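Local coordinates for thioesterase superfamily protein (Sulfolobus solfataricus, PDB 2GF6) that binds coenzyme A and probably hydrolyses fatty acyl-CoA thioesters, as a hotdog-fold member of the 4-hydroxybenzoyl-CoA thioesterase family, at residues Tyr26-Tyr29 against Tyr30-Thr34; Glu38-Ile41 against Lys42-Gly46; Ile112-Pro116 against Lys117-Ser121. One frame throughout, in Å; residues are numbered along the deposited sequence.

Along the chain the three contacts come in series, all within the hotdog thioesterase domain. Interactions 1 and 2 share helix 26-45: residues 26-34 lie in its N-terminal part, and residues 38-46 span its C-terminal part and the glycine after it, with centres about 18 Å apart. Interaction 3 is the turn of the hairpin made by strands 102-115 and 120-121, its centre about 24 Å from that of interaction 1 and about 21 Å from that of interaction 2. Interactions 1 and 3 meet different coenzyme A molecules: each lies between two subunits, its thiol end near the N-terminal part of one subunit's helix, a pantetheine amide and its pyrophosphate at the other's hairpin.

Interaction 1: Tyr26-Tyr29 against Tyr30-Thr34. With COA (coenzyme A), chain F.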
loop_
_atom_site.group_PDB
_atom_site.type_symbol
_atom_site.label_atom_id
_atom_site.label_comp_id
_atom_site.label_asym_id
_atom_site.label_seq_id
_atom_site.Cartn_x
_atom_site.Cartn_y
_atom_site.Cartn_z
ATOM N N TYR A 26 -7.634 -0.280 -6.346
ATOM C CA TYR A 26 -6.830 0.350 -7.378
ATOM C C TYR A 26 -5.398 -0.097 -7.442
ATOM O O TYR A 26 -4.874 -0.275 -8.550
ATOM C CB TYR A 26 -6.805 1.851 -7.119
ATOM C CG TYR A 26 -6.191 2.770 -8.157
ATOM C CD1 TYR A 26 -6.911 3.158 -9.278
ATOM C CD2 TYR A 26 -4.961 3.356 -7.947
ATOM C CE1 TYR A 26 -6.407 4.035 -10.195
ATOM C CE2 TYR A 26 -4.424 4.277 -8.879
ATOM C CZ TYR A 26 -5.167 4.607 -10.000
ATOM O OH TYR A 26 -4.719 5.494 -10.926
ATOM N N ALA A 27 -4.734 -0.197 -6.292
ATOM C CA ALA A 27 -3.290 -0.468 -6.264
ATOM C C ALA A 27 -3.063 -1.922 -6.540
ATOM O O ALA A 27 -2.005 -2.319 -6.984
ATOM C CB ALA A 27 -2.680 -0.096 -4.876
ATOM N N ALA A 28 -4.048 -2.746 -6.252
ATOM C CA ALA A 28 -3.879 -4.166 -6.482
ATOM C C ALA A 28 -3.583 -4.422 -7.956
ATOM O O ALA A 28 -2.719 -5.259 -8.319
ATOM C CB ALA A 28 -5.113 -4.890 -6.057
ATOM N N TYR A 29 -4.268 -3.675 -8.813
ATOM C CA TYR A 29 -4.164 -3.895 -10.263
ATOM C C TYR A 29 -2.775 -3.544 -10.751
ATOM O O TYR A 29 -2.249 -4.181 -11.671
ATOM C CB TYR A 29 -5.289 -3.144 -11.009
ATOM C CG TYR A 29 -6.658 -3.820 -10.831
ATOM C CD1 TYR A 29 -7.021 -4.918 -11.603
ATOM C CD2 TYR A 29 -7.548 -3.412 -9.849
ATOM C CE1 TYR A 29 -8.223 -5.553 -11.422
ATOM C CE2 TYR A 29 -8.762 -4.040 -9.670
ATOM C CZ TYR A 29 -9.096 -5.110 -10.449
ATOM O OH TYR A 29 -10.311 -5.771 -10.285
ATOM N N TYR A 30 -2.163 -2.556 -10.100
ATOM C CA TYR A 30 -0.758 -2.200 -10.297
ATOM C C TYR A 30 0.132 -3.324 -9.842
ATOM O O TYR A 30 1.170 -3.574 -10.434
ATOM C CB TYR A 30 -0.434 -0.930 -9.502
ATOM C CG TYR A 30 1.033 -0.441 -9.520
ATOM C CD1 TYR A 30 1.524 0.333 -10.566
ATOM C CD2 TYR A 30 1.892 -0.724 -8.474
ATOM C CE1 TYR A 30 2.844 0.774 -10.576
ATOM C CE2 TYR A 30 3.204 -0.304 -8.479
ATOM C CZ TYR A 30 3.678 0.455 -9.519
ATOM O OH TYR A 30 4.999 0.930 -9.500
ATOM N N ARG A 31 -0.251 -4.000 -8.769
ATOM C CA ARG A 31 0.538 -5.109 -8.316
ATOM C C ARG A 31 0.532 -6.102 -9.439
ATOM O O ARG A 31 1.540 -6.637 -9.794
ATOM C CB ARG A 31 -0.011 -5.740 -7.023
ATOM C CG ARG A 31 0.952 -6.796 -6.440
ATOM C CD ARG A 31 0.558 -7.360 -5.081
ATOM N NE ARG A 31 -0.482 -8.381 -5.148
ATOM C CZ ARG A 31 -0.339 -9.624 -5.620
ATOM N NH1 ARG A 31 0.795 -10.045 -6.160
ATOM N NH2 ARG A 31 -1.378 -10.450 -5.578
ATOM N N PHE A 32 -0.631 -6.338 -10.019
ATOM C CA PHE A 32 -0.730 -7.412 -10.994
ATOM C C PHE A 32 0.034 -7.079 -12.280
ATOM O O PHE A 32 0.721 -7.943 -12.815
ATOM C CB PHE A 32 -2.192 -7.721 -11.337
ATOM C CG PHE A 32 -3.063 -7.966 -10.135
ATOM C CD1 PHE A 32 -2.626 -8.751 -9.071
ATOM C CD2 PHE A 32 -4.333 -7.410 -10.072
ATOM C CE1 PHE A 32 -3.452 -8.987 -7.967
ATOM C CE2 PHE A 32 -5.145 -7.608 -8.971
ATOM C CZ PHE A 32 -4.706 -8.409 -7.920
ATOM N N PHE A 33 -0.138 -5.865 -12.810
ATOM C CA PHE A 33 0.404 -5.572 -14.124
ATOM C C PHE A 33 1.926 -5.334 -14.053
ATOM O O PHE A 33 2.673 -5.757 -14.963
ATOM C CB PHE A 33 -0.439 -4.507 -14.872
ATOM C CG PHE A 33 -0.368 -3.100 -14.332
ATOM C CD1 PHE A 33 0.836 -2.399 -14.257
ATOM C CD2 PHE A 33 -1.535 -2.415 -14.039
ATOM C CE1 PHE A 33 0.877 -1.076 -13.812
ATOM C CE2 PHE A 33 -1.497 -1.085 -13.600
ATOM C CZ PHE A 33 -0.286 -0.420 -13.495
ATOM N N THR A 34 2.388 -4.775 -12.928
ATOM C CA THR A 34 3.837 -4.666 -12.635
ATOM C C THR A 34 4.510 -6.039 -12.618
ATOM O O THR A 34 5.520 -6.251 -13.261
ATOM C CB THR A 34 4.063 -3.913 -11.299
ATOM O OG1 THR A 34 3.377 -2.673 -11.384
ATOM C CG2 THR A 34 5.573 -3.628 -11.041
HETATM N N1A COA F . -17.703 5.330 -18.542
HETATM C C2A COA F . -18.927 5.971 -18.663
HETATM N N3A COA F . -20.092 5.325 -18.293
HETATM C C4A COA F . -20.044 4.062 -17.821
HETATM C C5A COA F . -18.834 3.393 -17.699
HETATM C C6A COA F . -17.656 4.030 -18.056
HETATM N N6A COA F . -16.499 3.388 -17.913
HETATM N N7A COA F . -19.080 2.160 -17.214
HETATM C C8A COA F . -20.404 2.033 -17.024
HETATM N N9A COA F . -21.016 3.201 -17.401
HETATM C C1B COA F . -22.472 3.466 -17.478
HETATM C C2B COA F . -23.211 2.409 -18.290
HETATM O O2B COA F . -23.320 2.753 -19.644
HETATM C C3B COA F . -24.550 2.377 -17.602
HETATM O O3B COA F . -25.340 3.443 -18.045
HETATM P P3B COA F . -26.760 3.110 -18.714
HETATM O O7A COA F . -27.369 4.425 -19.138
HETATM O O8A COA F . -27.651 2.393 -17.696
HETATM O O9A COA F . -26.470 2.266 -19.944
HETATM C C4B COA F . -24.214 2.615 -16.149
HETATM O O4B COA F . -23.073 3.455 -16.190
HETATM C C5B COA F . -23.890 1.319 -15.421
HETATM O O5B COA F . -23.213 0.410 -16.259
HETATM P P1A COA F . -23.673 -1.133 -16.310
HETATM O O1A COA F . -22.654 -1.966 -17.060
HETATM O O2A COA F . -25.032 -1.268 -16.943
HETATM O O3A COA F . -23.630 -1.546 -14.745
HETATM P P2A COA F . -23.928 -3.031 -14.169
HETATM O O4A COA F . -23.800 -4.061 -15.253
HETATM O O5A COA F . -25.281 -3.025 -13.472
HETATM O O6A COA F . -22.786 -3.290 -13.077
HETATM C CBP COA F . -20.613 -3.366 -12.282
HETATM C CCP COA F . -21.599 -2.546 -13.088
HETATM C CDP COA F . -20.726 -4.852 -12.657
HETATM C CEP COA F . -20.968 -3.168 -10.808
HETATM C CAP COA F . -19.210 -2.907 -12.665
HETATM O OAP COA F . -18.938 -3.281 -13.993
HETATM C C9P COA F . -18.141 -3.499 -11.794
HETATM O O9P COA F . -18.423 -4.363 -10.741
HETATM N N8P COA F . -16.921 -3.123 -12.084
HETATM C C7P COA F . -15.812 -3.605 -11.309
HETATM C C6P COA F . -15.583 -2.659 -10.160
HETATM C C5P COA F . -14.195 -2.884 -9.653
HETATM O O5P COA F . -13.827 -4.008 -9.291
HETATM N N4P COA F . -13.446 -1.809 -9.688
HETATM C C3P COA F . -12.833 -1.267 -8.520
HETATM C C2P COA F . -11.407 -1.747 -8.435
HETATM S S1P COA F . -10.178 -0.462 -8.701
#
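Arg31 N, Phe32 N and Phe33 N donate to Ala27 O, Ala28 O and Tyr29 O, the i to i+4 bonds of helix 26-45, with Phe33 N 2.9 Å from Tyr29 O. At the next carbonyl, Tyr30 O is gripped twice by Thr34, whose N and OG1 reach it from opposite faces of its carbonyl plane; the OG1 bond is the shorter at 2.6 Å and sets that hydroxyl over the centre of the Tyr30 ring. The guanidinium of Arg31 turns away to salt bridges with Asp17 and Asp11. This is the N-terminal part of the long helix of the hotdog fold, and it borders the thiol end of a coenzyme A: S1P lies 3.5 Å from Tyr26 N, while CE2 of the Tyr29 ring comes within 3.7 Å of C2P. On the protein side, Phe32 directs its edge at the face of Tyr29 in a T-shaped stack, centroids 5.7 Å apart and planes at 88°. With CG anti to its own carbonyl carbon (chi1 -52°), the Phe32 ring folds back along the helix, so that Ala28 O sits 3.1 Å above the ring centre and Ala28 CB packs against CE2 at 4.0 Å. Outside this turn, Tyr26 stacks on Tyr26 and Tyr30 of the second subunit.

Interaction 2: Glu38-Ile41 against Lys42-Gly46; sequences EKFI and KEKVG
Residues 38-45 carry helix 26-45 toward its C-terminal end, and Gly46 follows, with Lys42 N, Glu43 N, Lys44 N and Val45 N donating to Glu38 O, Lys39 O, Phe40 O and Ile41 O. On one side of the helix Lys39 and Glu43 form a salt bridge, NZ 3.0 Å from OE1. The ammonium comes to the syn side of that oxygen, 29° out of the carboxylate plane. The lysine chain leaves extended and then bends at chi3 and chi4 (71° and 89°), which curls NZ back to the glutamate; CG, nearer the backbone, lies 3.8 Å from Glu43 OE2. Weak bonds to Ile5 O and Val8 O also hold NZ. A methionine in place of Lys39 would probably leave the Glu43 carboxylate without its positive mate and free to swing into solvent, and the two carbonyls without these weak bonds. Lys44 CB rests over one face of the Phe40 ring, a CH-pi contact 4.1 Å from the centroid, and its ammonium goes on to a salt bridge with Glu6. Ile41 and Val45 run alongside each other in the same direction, CD1 of the isoleucine 4.1 Å from CG2 of the valine; Val45 also packs on Ile128 and Leu132 of helix 126-132. Ile41 O accepts a second bond from Gly46 N at 3.0 Å, just where Gly46 turns to a positive phi. With the amides of Val45 and Gly46 sharing Ile41 O, and Gly46 the first residue to leave helical geometry, this is the C-terminal region of the long helix of the hotdog fold.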
loop_
_atom_site.group_PDB
_atom_site.type_symbol
_atom_site.label_atom_id
_atom_site.label_comp_id
_atom_site.label_asym_id
_atom_site.label_seq_id
_atom_site.Cartn_x
_atom_site.Cartn_y
_atom_site.Cartn_z
ATOM N N GLU A 38 7.199 -6.891 -15.292
ATOM C CA GLU A 38 8.481 -7.267 -14.767
ATOM C C GLU A 38 8.871 -8.632 -15.302
ATOM O O GLU A 38 10.008 -8.805 -15.708
ATOM C CB GLU A 38 8.483 -7.273 -13.242
ATOM C CG GLU A 38 9.831 -7.662 -12.664
ATOM C CD GLU A 38 9.979 -7.416 -11.170
ATOM O OE1 GLU A 38 9.015 -7.006 -10.462
ATOM O OE2 GLU A 38 11.101 -7.620 -10.697
ATOM N N LYS A 39 7.938 -9.597 -15.312
ATOM C CA LYS A 39 8.287 -10.960 -15.754
ATOM C C LYS A 39 8.628 -10.974 -17.238
ATOM O O LYS A 39 9.614 -11.579 -17.664
ATOM C CB LYS A 39 7.143 -11.949 -15.455
ATOM C CG LYS A 39 7.503 -13.408 -15.737
ATOM C CD LYS A 39 6.290 -14.375 -15.650
ATOM C CE LYS A 39 5.309 -14.194 -16.813
ATOM N NZ LYS A 39 5.619 -15.051 -18.025
ATOM N N PHE A 40 7.804 -10.291 -18.028
ATOM C CA PHE A 40 8.056 -10.156 -19.451
ATOM C C PHE A 40 9.459 -9.616 -19.748
ATOM O O PHE A 40 10.184 -10.170 -20.572
ATOM C CB PHE A 40 6.999 -9.262 -20.105
ATOM C CG PHE A 40 7.362 -8.833 -21.481
ATOM C CD1 PHE A 40 7.217 -9.691 -22.541
ATOM C CD2 PHE A 40 7.889 -7.569 -21.711
ATOM C CE1 PHE A 40 7.559 -9.297 -23.806
ATOM C CE2 PHE A 40 8.235 -7.166 -22.976
ATOM C CZ PHE A 40 8.069 -8.027 -24.030
ATOM N N ILE A 41 9.818 -8.518 -19.092
ATOM C CA ILE A 41 11.112 -7.881 -19.350
ATOM C C ILE A 41 12.249 -8.839 -19.004
ATOM O O ILE A 41 13.235 -8.965 -19.750
ATOM C CB ILE A 41 11.223 -6.531 -18.569
ATOM C CG1 ILE A 41 10.302 -5.486 -19.204
ATOM C CG2 ILE A 41 12.666 -6.001 -18.554
ATOM C CD1 ILE A 41 10.563 -5.208 -20.702
ATOM N N LYS A 42 12.082 -9.563 -17.897
ATOM C CA LYS A 42 13.099 -10.493 -17.446
ATOM C C LYS A 42 13.301 -11.556 -18.492
ATOM O O LYS A 42 14.418 -11.801 -18.909
ATOM C CB LYS A 42 12.685 -11.143 -16.141
ATOM C CG LYS A 42 13.730 -12.088 -15.561
ATOM C CD LYS A 42 13.086 -13.105 -14.616
ATOM C CE LYS A 42 13.263 -12.728 -13.161
ATOM N NZ LYS A 42 14.464 -13.417 -12.609
ATOM N N GLU A 43 12.203 -12.178 -18.918
ATOM C CA GLU A 43 12.273 -13.283 -19.879
ATOM C C GLU A 43 12.633 -12.845 -21.320
ATOM O O GLU A 43 13.342 -13.552 -22.037
ATOM C CB GLU A 43 10.951 -14.058 -19.877
ATOM C CG GLU A 43 10.697 -14.793 -18.579
ATOM C CD GLU A 43 9.293 -15.433 -18.461
ATOM O OE1 GLU A 43 8.360 -15.075 -19.224
ATOM O OE2 GLU A 43 9.126 -16.291 -17.556
ATOM N N LYS A 44 12.149 -11.695 -21.759
ATOM C CA LYS A 44 12.394 -11.277 -23.156
ATOM C C LYS A 44 13.733 -10.533 -23.340
ATOM O O LYS A 44 14.421 -10.720 -24.340
ATOM C CB LYS A 44 11.218 -10.413 -23.638
ATOM C CG LYS A 44 11.342 -9.828 -25.089
ATOM C CD LYS A 44 11.274 -10.899 -26.192
ATOM C CE LYS A 44 9.862 -11.448 -26.414
ATOM N NZ LYS A 44 9.891 -12.588 -27.402
ATOM N N VAL A 45 14.075 -9.675 -22.381
ATOM C CA VAL A 45 15.266 -8.806 -22.476
ATOM C C VAL A 45 16.350 -9.250 -21.511
ATOM O O VAL A 45 17.527 -8.987 -21.729
ATOM C CB VAL A 45 14.928 -7.326 -22.131
ATOM C CG1 VAL A 45 16.087 -6.408 -22.512
ATOM C CG2 VAL A 45 13.657 -6.892 -22.800
ATOM N N GLY A 46 15.966 -9.898 -20.424
ATOM C CA GLY A 46 16.944 -10.363 -19.450
ATOM C C GLY A 46 17.549 -9.286 -18.567
ATOM O O GLY A 46 18.697 -9.377 -18.185
#

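Interaction 3: Ile112-Pro116 against Lys117-Ser121; sequences IAINP and KIWKS. With COA (coenzyme A), chain E.
Over one face of the Trp119 indole stands Ile114 CD1, 3.6 Å from the centroid of the six-membered ring and almost on its normal, a CH-pi contact. At the ring's edge, near its plane, lie Pro116 O and the coenzyme A amide oxygen O9P, to which NE1 donates at 2.7 Å. Ile114 reaches the indole because its CG1 sits between backbone N and carbonyl carbon (chi1 69°), leaving CG2 to touch CEP of the cofactor. Lys72 of the second subunit makes a cation-pi contact with the same indole. The backbone that carries these groups is a beta hairpin whose turn holds a G1 bulge: Trp119 and Lys120 together face Asn115. Asn115 N donates to Lys120 O at 2.9 Å, whereas Asn115 O takes weak bonds from Trp119 N and Lys120 N. Within the turn, Lys117 N finds Asn115 OD1 in the amide's carbonyl plane, 3.0 Å away, which probably restrains the rotation of that amide. Past the bulge, Ser121 grips pyrophosphate oxygen O5A twice, from N at 2.9 Å and from OG at 2.6 Å, and Lys89 is hydrogen-bonded to that hydroxyl. Ile112 CG2 packs on Ser121 CB at 3.7 Å, and Ile112 CD1 meets C8A of the adenine.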
loop_
_atom_site.group_PDB
_atom_site.type_symbol
_atom_site.label_atom_id
_atom_site.label_comp_id
_atom_site.label_asym_id
_atom_site.label_seq_id
_atom_site.Cartn_x
_atom_site.Cartn_y
_atom_site.Cartn_z
ATOM N N ILE A 112 8.279 5.135 -20.255
ATOM C CA ILE A 112 9.301 5.862 -20.966
ATOM C C ILE A 112 10.627 5.563 -20.304
ATOM O O ILE A 112 10.728 5.564 -19.088
ATOM C CB ILE A 112 8.989 7.391 -20.969
ATOM C CG1 ILE A 112 7.589 7.660 -21.531
ATOM C CG2 ILE A 112 10.011 8.181 -21.773
ATOM C CD1 ILE A 112 7.211 9.114 -21.486
ATOM N N ALA A 113 11.635 5.277 -21.135
ATOM C CA ALA A 113 13.000 5.126 -20.709
ATOM C C ALA A 113 13.604 6.516 -20.420
ATOM O O ALA A 113 13.432 7.460 -21.205
ATOM C CB ALA A 113 13.792 4.389 -21.785
ATOM N N ILE A 114 14.264 6.643 -19.270
ATOM C CA ILE A 114 14.902 7.895 -18.888
ATOM C C ILE A 114 16.296 7.735 -18.318
ATOM O O ILE A 114 16.650 6.679 -17.806
ATOM C CB ILE A 114 14.038 8.707 -17.862
ATOM C CG1 ILE A 114 13.983 8.017 -16.481
ATOM C CG2 ILE A 114 12.676 8.914 -18.399
ATOM C CD1 ILE A 114 13.449 8.916 -15.357
ATOM N N ASN A 115 17.070 8.805 -18.417
ATOM C CA ASN A 115 18.218 8.984 -17.568
ATOM C C ASN A 115 17.781 9.746 -16.266
ATOM O O ASN A 115 17.248 10.875 -16.309
ATOM C CB ASN A 115 19.324 9.697 -18.341
ATOM C CG ASN A 115 20.610 9.687 -17.600
ATOM O OD1 ASN A 115 20.641 9.955 -16.396
ATOM N ND2 ASN A 115 21.673 9.366 -18.279
ATOM N N PRO A 116 17.894 9.074 -15.107
ATOM C CA PRO A 116 17.378 9.635 -13.864
ATOM C C PRO A 116 18.330 10.633 -13.209
ATOM O O PRO A 116 17.915 11.336 -12.299
ATOM C CB PRO A 116 17.231 8.400 -12.997
ATOM C CG PRO A 116 18.419 7.580 -13.413
ATOM C CD PRO A 116 18.430 7.721 -14.896
ATOM N N LYS A 117 19.585 10.683 -13.664
ATOM C CA LYS A 117 20.576 11.639 -13.154
ATOM C C LYS A 117 20.312 13.066 -13.650
ATOM O O LYS A 117 20.630 14.043 -12.953
ATOM C CB LYS A 117 21.970 11.219 -13.583
ATOM C CG LYS A 117 22.522 10.027 -12.838
ATOM C CD LYS A 117 23.712 9.465 -13.558
ATOM C CE LYS A 117 24.406 8.438 -12.734
ATOM N NZ LYS A 117 25.330 7.672 -13.596
ATOM N N ILE A 118 19.782 13.173 -14.872
ATOM C CA ILE A 118 19.293 14.431 -15.423
ATOM C C ILE A 118 17.768 14.484 -15.512
ATOM O O ILE A 118 17.195 15.540 -15.729
ATOM C CB ILE A 118 19.881 14.686 -16.795
ATOM C CG1 ILE A 118 19.465 13.609 -17.810
ATOM C CG2 ILE A 118 21.374 14.709 -16.664
ATOM C CD1 ILE A 118 19.534 14.063 -19.235
ATOM N N TRP A 119 17.126 13.339 -15.343
ATOM C CA TRP A 119 15.682 13.237 -15.444
ATOM C C TRP A 119 15.067 13.688 -16.811
ATOM O O TRP A 119 14.061 14.388 -16.858
ATOM C CB TRP A 119 15.011 13.940 -14.246
ATOM C CG TRP A 119 13.676 13.321 -13.964
ATOM C CD1 TRP A 119 12.498 13.738 -14.446
ATOM C CD2 TRP A 119 13.405 12.120 -13.207
ATOM N NE1 TRP A 119 11.484 12.896 -14.031
ATOM C CE2 TRP A 119 12.021 11.890 -13.280
ATOM C CE3 TRP A 119 14.200 11.223 -12.475
ATOM C CZ2 TRP A 119 11.408 10.821 -12.638
ATOM C CZ3 TRP A 119 13.578 10.150 -11.834
ATOM C CH2 TRP A 119 12.209 9.962 -11.923
ATOM N N LYS A 120 15.669 13.242 -17.911
ATOM C CA LYS A 120 15.117 13.440 -19.263
ATOM C C LYS A 120 15.034 12.071 -19.928
ATOM O O LYS A 120 15.775 11.165 -19.583
ATOM C CB LYS A 120 16.016 14.307 -20.160
ATOM C CG LYS A 120 16.214 15.791 -19.842
ATOM C CD LYS A 120 15.065 16.433 -19.078
ATOM C CE LYS A 120 15.325 17.953 -18.838
ATOM N NZ LYS A 120 16.754 18.399 -19.069
ATOM N N SER A 121 14.155 11.946 -20.909
ATOM C CA SER A 121 13.900 10.657 -21.535
ATOM C C SER A 121 15.134 10.372 -22.374
ATOM O O SER A 121 15.869 11.295 -22.667
ATOM C CB SER A 121 12.619 10.690 -22.374
ATOM O OG SER A 121 12.702 11.618 -23.437
HETATM N N1A COA E . 2.000 8.406 -24.603
HETATM C C2A COA E . 2.888 8.225 -25.657
HETATM N N3A COA E . 4.060 8.959 -25.706
HETATM C C4A COA E . 4.310 9.847 -24.716
HETATM C C5A COA E . 3.425 10.034 -23.659
HETATM C C6A COA E . 2.262 9.305 -23.596
HETATM N N6A COA E . 1.332 9.658 -22.700
HETATM N N7A COA E . 3.946 10.965 -22.832
HETATM C C8A COA E . 5.147 11.363 -23.328
HETATM N N9A COA E . 5.360 10.685 -24.500
HETATM C C1B COA E . 6.421 10.871 -25.488
HETATM C C2B COA E . 6.561 12.273 -26.019
HETATM O O2B COA E . 5.676 12.535 -27.069
HETATM C C3B COA E . 7.975 12.245 -26.530
HETATM O O3B COA E . 7.927 11.700 -27.843
HETATM P P3B COA E . 9.048 11.954 -28.980
HETATM O O7A COA E . 9.821 10.656 -29.148
HETATM O O8A COA E . 10.012 13.073 -28.645
HETATM O O9A COA E . 8.315 12.232 -30.266
HETATM C C4B COA E . 8.691 11.294 -25.577
HETATM O O4B COA E . 7.663 10.589 -24.905
HETATM C C5B COA E . 9.539 11.996 -24.547
HETATM O O5B COA E . 8.695 12.806 -23.783
HETATM P P1A COA E . 9.058 14.325 -23.420
HETATM O O1A COA E . 7.842 15.189 -23.306
HETATM O O2A COA E . 10.080 14.880 -24.360
HETATM O O3A COA E . 9.592 14.126 -21.920
HETATM P P2A COA E . 11.039 14.389 -21.297
HETATM O O4A COA E . 11.373 15.821 -21.006
HETATM O O5A COA E . 12.183 13.708 -21.997
HETATM O O6A COA E . 10.792 13.672 -19.900
HETATM C CBP COA E . 9.592 12.852 -18.140
HETATM C CCP COA E . 9.686 12.827 -19.651
HETATM C CDP COA E . 9.911 14.281 -17.679
HETATM C CEP COA E . 10.632 11.871 -17.617
HETATM C CAP COA E . 8.184 12.505 -17.693
HETATM O OAP COA E . 7.244 13.452 -18.156
HETATM C C9P COA E . 8.030 12.451 -16.211
HETATM O O9P COA E . 9.080 12.662 -15.297
HETATM N N8P COA E . 6.814 12.177 -15.828
HETATM C C7P COA E . 6.601 11.847 -14.441
HETATM C C6P COA E . 6.234 10.392 -14.378
HETATM C C5P COA E . 5.814 10.013 -12.994
HETATM O O5P COA E . 6.019 10.719 -11.983
HETATM N N4P COA E . 5.196 8.854 -13.005
HETATM C C3P COA E . 4.379 8.489 -11.885
HETATM C C2P COA E . 3.613 7.239 -12.206
HETATM S S1P COA E . 2.709 6.797 -10.772
#